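Local coordinates for protein Alpha/beta hydrolase (Enterobacter asburiae, PDB 6KMO) that probably hydrolyses ester bonds, as an esterase or lipase built on the alpha/beta hydrolase fold, at residues Pro100-Phe105 / Gly175-Ser180; Phe104-Gly109 / Ala133-Tyr138. The protein carries 2 engineered substitutions. All blocks are in the same frame, centred on the assembly; numbering follows the deposited sequence. Where two conformers were deposited one is given.

Both contacts are buried and flank strand 99-105 on its two sides in the central sheet: contact 1 joins it to strand 174-179, contact 2 to strand 132-136. F104 and F105 belong to both. Contact 1 is mostly regular parallel pairing, with apolar side chains on the two sheet faces and the polar N179 at its end. Contact 2 keeps only a short piece of such pairing before the chains part, and there its chemistry turns to aromatic stacking, side-chain hydrogen bonds and bridging water. N179 OD1 ties the two together through a weak hydrogen bond to the backbone N of G107, where the carboxyl ends of the strands meet the probable active site.

Contact 1: Pro100-Phe105 / Gly175-Ser180; sequences PAFMFF and GLVGNS
V177 packs between two phenylalanines of the neighbouring strand, one methyl for each: CG2 lies against F102 CD1 at 3.5 Å, and CG1 meets F104 CD1 at 4.0 Å. F102 reaches this methyl because its CG stands between backbone N and carbonyl carbon (chi1 56°). On this face, which helix 115-129 covers, the packing is closest. Beneath it the strands run parallel, and four good backbone bonds alternate between them, from G175 N to A101 O at 2.8 Å through to F105 N, which gives a nearly straight bond (164°) to V177 O at 2.9 Å. F102 and G175 come especially near, their CA atoms 4.1 Å apart. Strand 174-179 leads into the probable nucleophile elbow (GxSxG) of this alpha/beta hydrolase, of which G178, N179 and S180 are the first part. The pairing relaxes as this turn begins: N179 N makes only a weak bond to F105 O at 3.4 Å. The N179 amide turns back so that OD1 sits 3.4 Å from F104 CZ, the two planes 25° apart; OD1 also accepts a weak hydrogen bond from G107 N, while ND2 is bonded to H118 and D308. The face carrying M103, F105 and L176 is more loosely met within the pair. There L176 CD2 touches M103 CG and the far rim of F105, and the bent M103 chain leads away to helix 148-163.

Contact 2: Phe104-Gly109 / Ala133-Tyr138; sequences FFHGGG and AVYVDY
H106 and Y138 lie almost flat on one another in an offset stack, ring centroids 4.2 Å apart and planes 8° from parallel. NE2 of the imidazole sits over the tyrosine face toward its rim, and the phenol oxygen in turn lies above the rim of the imidazole. From there Y138 OH donates to the backbone O of H106 at 2.7 Å, approaching from above the carbonyl plane. A chi1 of 76° lays the H106 imidazole over the phenol ring. Y135 meets the same ring differently: its plane is only 12° from that of the imidazole, yet the two touch rim to rim, with Y135 OH 3.3 Å from H106 CD2. This hydroxyl is spoken for by D137, donating to the anti lone pair of OD1 at 2.7 Å.

Upstream of H106, strand pairing is brief. F104 N bonds V134 O at 2.9 Å, V136 N returns a weak bond to F104 O, and the chains then separate. A water takes over where direct pairing stops, accepting from H106 N and donating to both F104 O and V136 O. On the sheet face that carries F105, this residue and V136 lie alongside each other, pointing the same way, with F105 CE1 3.9 Å from V136 CG2. The segments close the beta-alpha-beta unit of strand 99-105, helix 115-129 and strand 132-136, and H106-G109 is the HGGG sequence that in related esterases shapes the oxyanion hole, as it probably does here.

H106 ND1 donates in its ring plane to G107 O at 2.7 Å, and NE2 meets a second water, at 2.7 Å, that donates to Y138 O. These two bonds and the stack restrict the imidazole's rotation, and the ND1 bond ties the ring to the first glycine of the loop.

Contact 1: Pro100-Phe105 / Gly175-Ser180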
loop_
_atom_site.group_PDB
_atom_site.type_symbol
_atom_site.label_atom_id
_atom_site.label_comp_id
_atom_site.label_asym_id
_atom_site.label_seq_id
_atom_site.Cartn_x
_atom_site.Cartn_y
_atom_site.Cartn_z
ATOM N N PRO A 100 -9.570 -11.674 18.173
ATOM C CA PRO A 100 -9.312 -10.248 18.367
ATOM C C PRO A 100 -10.317 -9.462 17.549
ATOM O O PRO A 100 -11.047 -10.003 16.720
ATOM C CB PRO A 100 -7.893 -10.075 17.827
ATOM C CG PRO A 100 -7.822 -11.061 16.727
ATOM C CD PRO A 100 -8.675 -12.253 17.153
ATOM N N ALA A 101 -10.353 -8.155 17.786
ATOM C CA ALA A 101 -11.374 -7.335 17.155
ATOM C C ALA A 101 -10.827 -5.974 16.756
ATOM O O ALA A 101 -9.789 -5.503 17.254
ATOM C CB ALA A 101 -12.586 -7.142 18.078
ATOM N N PHE A 102 -11.575 -5.328 15.864
ATOM C CA PHE A 102 -11.405 -3.912 15.596
ATOM C C PHE A 102 -12.758 -3.220 15.660
ATOM O O PHE A 102 -13.758 -3.735 15.146
ATOM C CB PHE A 102 -10.697 -3.602 14.261
ATOM C CG PHE A 102 -11.340 -4.187 13.043
ATOM C CD1 PHE A 102 -12.185 -3.440 12.246
ATOM C CD2 PHE A 102 -11.029 -5.473 12.640
ATOM C CE1 PHE A 102 -12.729 -3.971 11.097
ATOM C CE2 PHE A 102 -11.570 -6.009 11.485
ATOM C CZ PHE A 102 -12.435 -5.264 10.721
ATOM N N MET A 103 -12.793 -2.054 16.280
ATOM C CA MET A 103 -13.946 -1.175 16.151
ATOM C C MET A 103 -13.982 -0.667 14.717
ATOM O O MET A 103 -12.933 -0.475 14.085
ATOM C CB MET A 103 -13.835 0.001 17.119
ATOM C CG MET A 103 -13.519 -0.400 18.563
ATOM S SD MET A 103 -14.687 -1.610 19.390
ATOM C CE MET A 103 -16.226 -0.631 19.263
ATOM N N PHE A 104 -15.191 -0.473 14.193
ATOM C CA PHE A 104 -15.364 0.045 12.846
ATOM C C PHE A 104 -16.235 1.290 12.879
ATOM O O PHE A 104 -17.408 1.223 13.272
ATOM C CB PHE A 104 -15.925 -0.966 11.844
ATOM C CG PHE A 104 -15.909 -0.412 10.449
ATOM C CD1 PHE A 104 -14.777 -0.507 9.664
ATOM C CD2 PHE A 104 -16.981 0.330 9.981
ATOM C CE1 PHE A 104 -14.726 0.082 8.418
ATOM C CE2 PHE A 104 -16.938 0.929 8.754
ATOM C CZ PHE A 104 -15.808 0.806 7.959
ATOM N N PHE A 105 -15.657 2.420 12.450
ATOM C CA PHE A 105 -16.297 3.726 12.423
ATOM C C PHE A 105 -16.560 4.078 10.965
ATOM O O PHE A 105 -15.625 4.284 10.189
ATOM C CB PHE A 105 -15.397 4.747 13.121
ATOM C CG PHE A 105 -14.991 4.343 14.513
ATOM C CD1 PHE A 105 -15.915 3.816 15.405
ATOM C CD2 PHE A 105 -13.694 4.503 14.935
ATOM C CE1 PHE A 105 -15.537 3.442 16.684
ATOM C CE2 PHE A 105 -13.315 4.136 16.215
ATOM C CZ PHE A 105 -14.252 3.591 17.092
ATOM N N GLY A 175 -8.260 -3.182 17.745
ATOM C CA GLY A 175 -7.891 -2.162 16.790
ATOM C C GLY A 175 -9.011 -1.149 16.587
ATOM O O GLY A 175 -10.132 -1.317 17.053
ATOM N N LEU A 176 -8.680 -0.093 15.841
ATOM C CA LEU A 176 -9.625 0.947 15.464
ATOM C C LEU A 176 -9.505 1.159 13.968
ATOM O O LEU A 176 -8.409 1.438 13.478
ATOM C CB LEU A 176 -9.308 2.259 16.188
ATOM C CG LEU A 176 -9.303 2.253 17.715
ATOM C CD1 LEU A 176 -8.885 3.611 18.257
ATOM C CD2 LEU A 176 -10.653 1.862 18.285
ATOM N N VAL A 177 -10.619 1.042 13.251
ATOM C CA VAL A 177 -10.630 1.137 11.790
ATOM C C VAL A 177 -11.786 2.021 11.359
ATOM O O VAL A 177 -12.891 1.940 11.906
ATOM C CB VAL A 177 -10.783 -0.256 11.149
ATOM C CG1 VAL A 177 -10.831 -0.159 9.629
ATOM C CG2 VAL A 177 -9.646 -1.197 11.587
ATOM N N GLY A 178 -11.560 2.859 10.354
ATOM C CA GLY A 178 -12.651 3.656 9.817
ATOM C C GLY A 178 -12.240 4.366 8.548
ATOM O O GLY A 178 -11.062 4.653 8.330
ATOM N N ASN A 179 -13.252 4.680 7.738
ATOM C CA ASN A 179 -13.054 5.381 6.464
ATOM C C ASN A 179 -13.583 6.806 6.545
ATOM O O ASN A 179 -14.677 7.040 7.065
ATOM C CB ASN A 179 -13.756 4.667 5.296
ATOM C CG ASN A 179 -15.251 4.483 5.505
ATOM O OD1 ASN A 179 -15.684 3.882 6.493
ATOM N ND2 ASN A 179 -16.052 4.965 4.561
ATOM N N SER A 180 -12.785 7.757 6.047
ATOM C CA SER A 180 -13.247 9.136 5.855
ATOM C C SER A 180 -13.453 9.809 7.211
ATOM O O SER A 180 -12.508 9.880 8.004
ATOM C CB SER A 180 -14.474 9.146 4.956
ATOM O OG SER A 180 -14.275 8.308 3.826
#

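Contact 2: Phe104-Gly109 / Ala133-Tyr138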
loop_
_atom_site.group_PDB
_atom_site.type_symbol
_atom_site.label_atom_id
_atom_site.label_comp_id
_atom_site.label_asym_id
_atom_site.label_seq_id
_atom_site.Cartn_x
_atom_site.Cartn_y
_atom_site.Cartn_z
ATOM N N PHE A 104 -15.191 -0.473 14.193
ATOM C CA PHE A 104 -15.364 0.045 12.846
ATOM C C PHE A 104 -16.235 1.290 12.879
ATOM O O PHE A 104 -17.408 1.223 13.272
ATOM C CB PHE A 104 -15.925 -0.966 11.844
ATOM C CG PHE A 104 -15.909 -0.412 10.449
ATOM C CD1 PHE A 104 -14.777 -0.507 9.664
ATOM C CD2 PHE A 104 -16.981 0.330 9.981
ATOM C CE1 PHE A 104 -14.726 0.082 8.418
ATOM C CE2 PHE A 104 -16.938 0.929 8.754
ATOM C CZ PHE A 104 -15.808 0.806 7.959
ATOM N N PHE A 105 -15.657 2.420 12.450
ATOM C CA PHE A 105 -16.297 3.726 12.423
ATOM C C PHE A 105 -16.560 4.078 10.965
ATOM O O PHE A 105 -15.625 4.284 10.189
ATOM C CB PHE A 105 -15.397 4.747 13.121
ATOM C CG PHE A 105 -14.991 4.343 14.513
ATOM C CD1 PHE A 105 -15.915 3.816 15.405
ATOM C CD2 PHE A 105 -13.694 4.503 14.935
ATOM C CE1 PHE A 105 -15.537 3.442 16.684
ATOM C CE2 PHE A 105 -13.315 4.136 16.215
ATOM C CZ PHE A 105 -14.252 3.591 17.092
ATOM N N HIS A 106 -17.832 4.145 10.593
ATOM C CA HIS A 106 -18.203 4.380 9.210
ATOM C C HIS A 106 -18.013 5.842 8.817
ATOM O O HIS A 106 -17.998 6.748 9.648
ATOM C CB HIS A 106 -19.631 3.915 8.942
ATOM C CG HIS A 106 -20.711 4.813 9.471
ATOM N ND1 HIS A 106 -21.117 5.943 8.797
ATOM C CD2 HIS A 106 -21.521 4.708 10.550
ATOM C CE1 HIS A 106 -22.114 6.508 9.450
ATOM N NE2 HIS A 106 -22.376 5.783 10.519
ATOM N N GLY A 107 -17.885 6.057 7.509
ATOM C CA GLY A 107 -17.826 7.378 6.930
ATOM C C GLY A 107 -19.162 7.840 6.385
ATOM O O GLY A 107 -20.204 7.217 6.572
ATOM N N GLY A 108 -19.110 8.967 5.680
ATOM C CA GLY A 108 -20.312 9.632 5.226
ATOM C C GLY A 108 -20.461 11.075 5.649
ATOM O O GLY A 108 -21.575 11.622 5.590
ATOM N N GLY A 109 -19.374 11.728 6.068
ATOM C CA GLY A 109 -19.474 13.140 6.380
ATOM C C GLY A 109 -20.328 13.456 7.577
ATOM O O GLY A 109 -20.842 14.592 7.678
ATOM N N ALA A 133 -15.123 -7.427 13.446
ATOM C CA ALA A 133 -15.421 -6.001 13.390
ATOM C C ALA A 133 -16.585 -5.676 14.308
ATOM O O ALA A 133 -17.587 -6.398 14.335
ATOM C CB ALA A 133 -15.793 -5.575 11.968
ATOM N N VAL A 134 -16.477 -4.574 15.026
ATOM C CA VAL A 134 -17.556 -4.069 15.868
ATOM C C VAL A 134 -17.941 -2.691 15.336
ATOM O O VAL A 134 -17.337 -1.668 15.693
ATOM C CB VAL A 134 -17.182 -4.020 17.351
ATOM C CG1 VAL A 134 -18.377 -3.577 18.189
ATOM C CG2 VAL A 134 -16.644 -5.377 17.803
ATOM N N TYR A 135 -18.939 -2.668 14.462
ATOM C CA TYR A 135 -19.497 -1.428 13.936
ATOM C C TYR A 135 -20.283 -0.724 15.028
ATOM O O TYR A 135 -21.074 -1.358 15.726
ATOM C CB TYR A 135 -20.417 -1.761 12.733
ATOM C CG TYR A 135 -21.360 -0.648 12.349
ATOM C CD1 TYR A 135 -21.054 0.221 11.323
ATOM C CD2 TYR A 135 -22.549 -0.450 13.033
ATOM C CE1 TYR A 135 -21.891 1.271 10.987
ATOM C CE2 TYR A 135 -23.382 0.606 12.716
ATOM C CZ TYR A 135 -23.049 1.458 11.696
ATOM O OH TYR A 135 -23.857 2.522 11.396
ATOM N N VAL A 136 -20.095 0.589 15.173
ATOM C CA VAL A 136 -20.798 1.405 16.165
ATOM C C VAL A 136 -21.824 2.287 15.449
ATOM O O VAL A 136 -21.475 3.084 14.573
ATOM C CB VAL A 136 -19.812 2.278 16.961
ATOM C CG1 VAL A 136 -20.556 3.143 17.989
ATOM C CG2 VAL A 136 -18.785 1.418 17.653
ATOM N N ASP A 137 -23.094 2.183 15.843
ATOM C CA ASP A 137 -24.158 2.963 15.194
ATOM C C ASP A 137 -24.271 4.341 15.851
ATOM O O ASP A 137 -25.183 4.640 16.607
ATOM C CB ASP A 137 -25.486 2.208 15.248
ATOM C CG ASP A 137 -26.448 2.609 14.134
ATOM O OD1 ASP A 137 -26.024 2.858 12.974
ATOM O OD2 ASP A 137 -27.674 2.635 14.407
ATOM N N TYR A 138 -23.294 5.194 15.567
ATOM C CA TYR A 138 -23.266 6.516 16.190
ATOM C C TYR A 138 -24.368 7.411 15.620
ATOM O O TYR A 138 -24.867 7.208 14.510
ATOM C CB TYR A 138 -21.883 7.153 16.034
ATOM C CG TYR A 138 -21.368 7.418 14.625
ATOM C CD1 TYR A 138 -21.783 8.525 13.920
ATOM C CD2 TYR A 138 -20.430 6.582 14.032
ATOM C CE1 TYR A 138 -21.272 8.808 12.663
ATOM C CE2 TYR A 138 -19.919 6.847 12.782
ATOM C CZ TYR A 138 -20.343 7.969 12.097
ATOM O OH TYR A 138 -19.854 8.278 10.853
HETATM O O HOH W 1 -19.493 3.050 12.669
HETATM O O HOH W 2 -24.438 6.854 11.936
#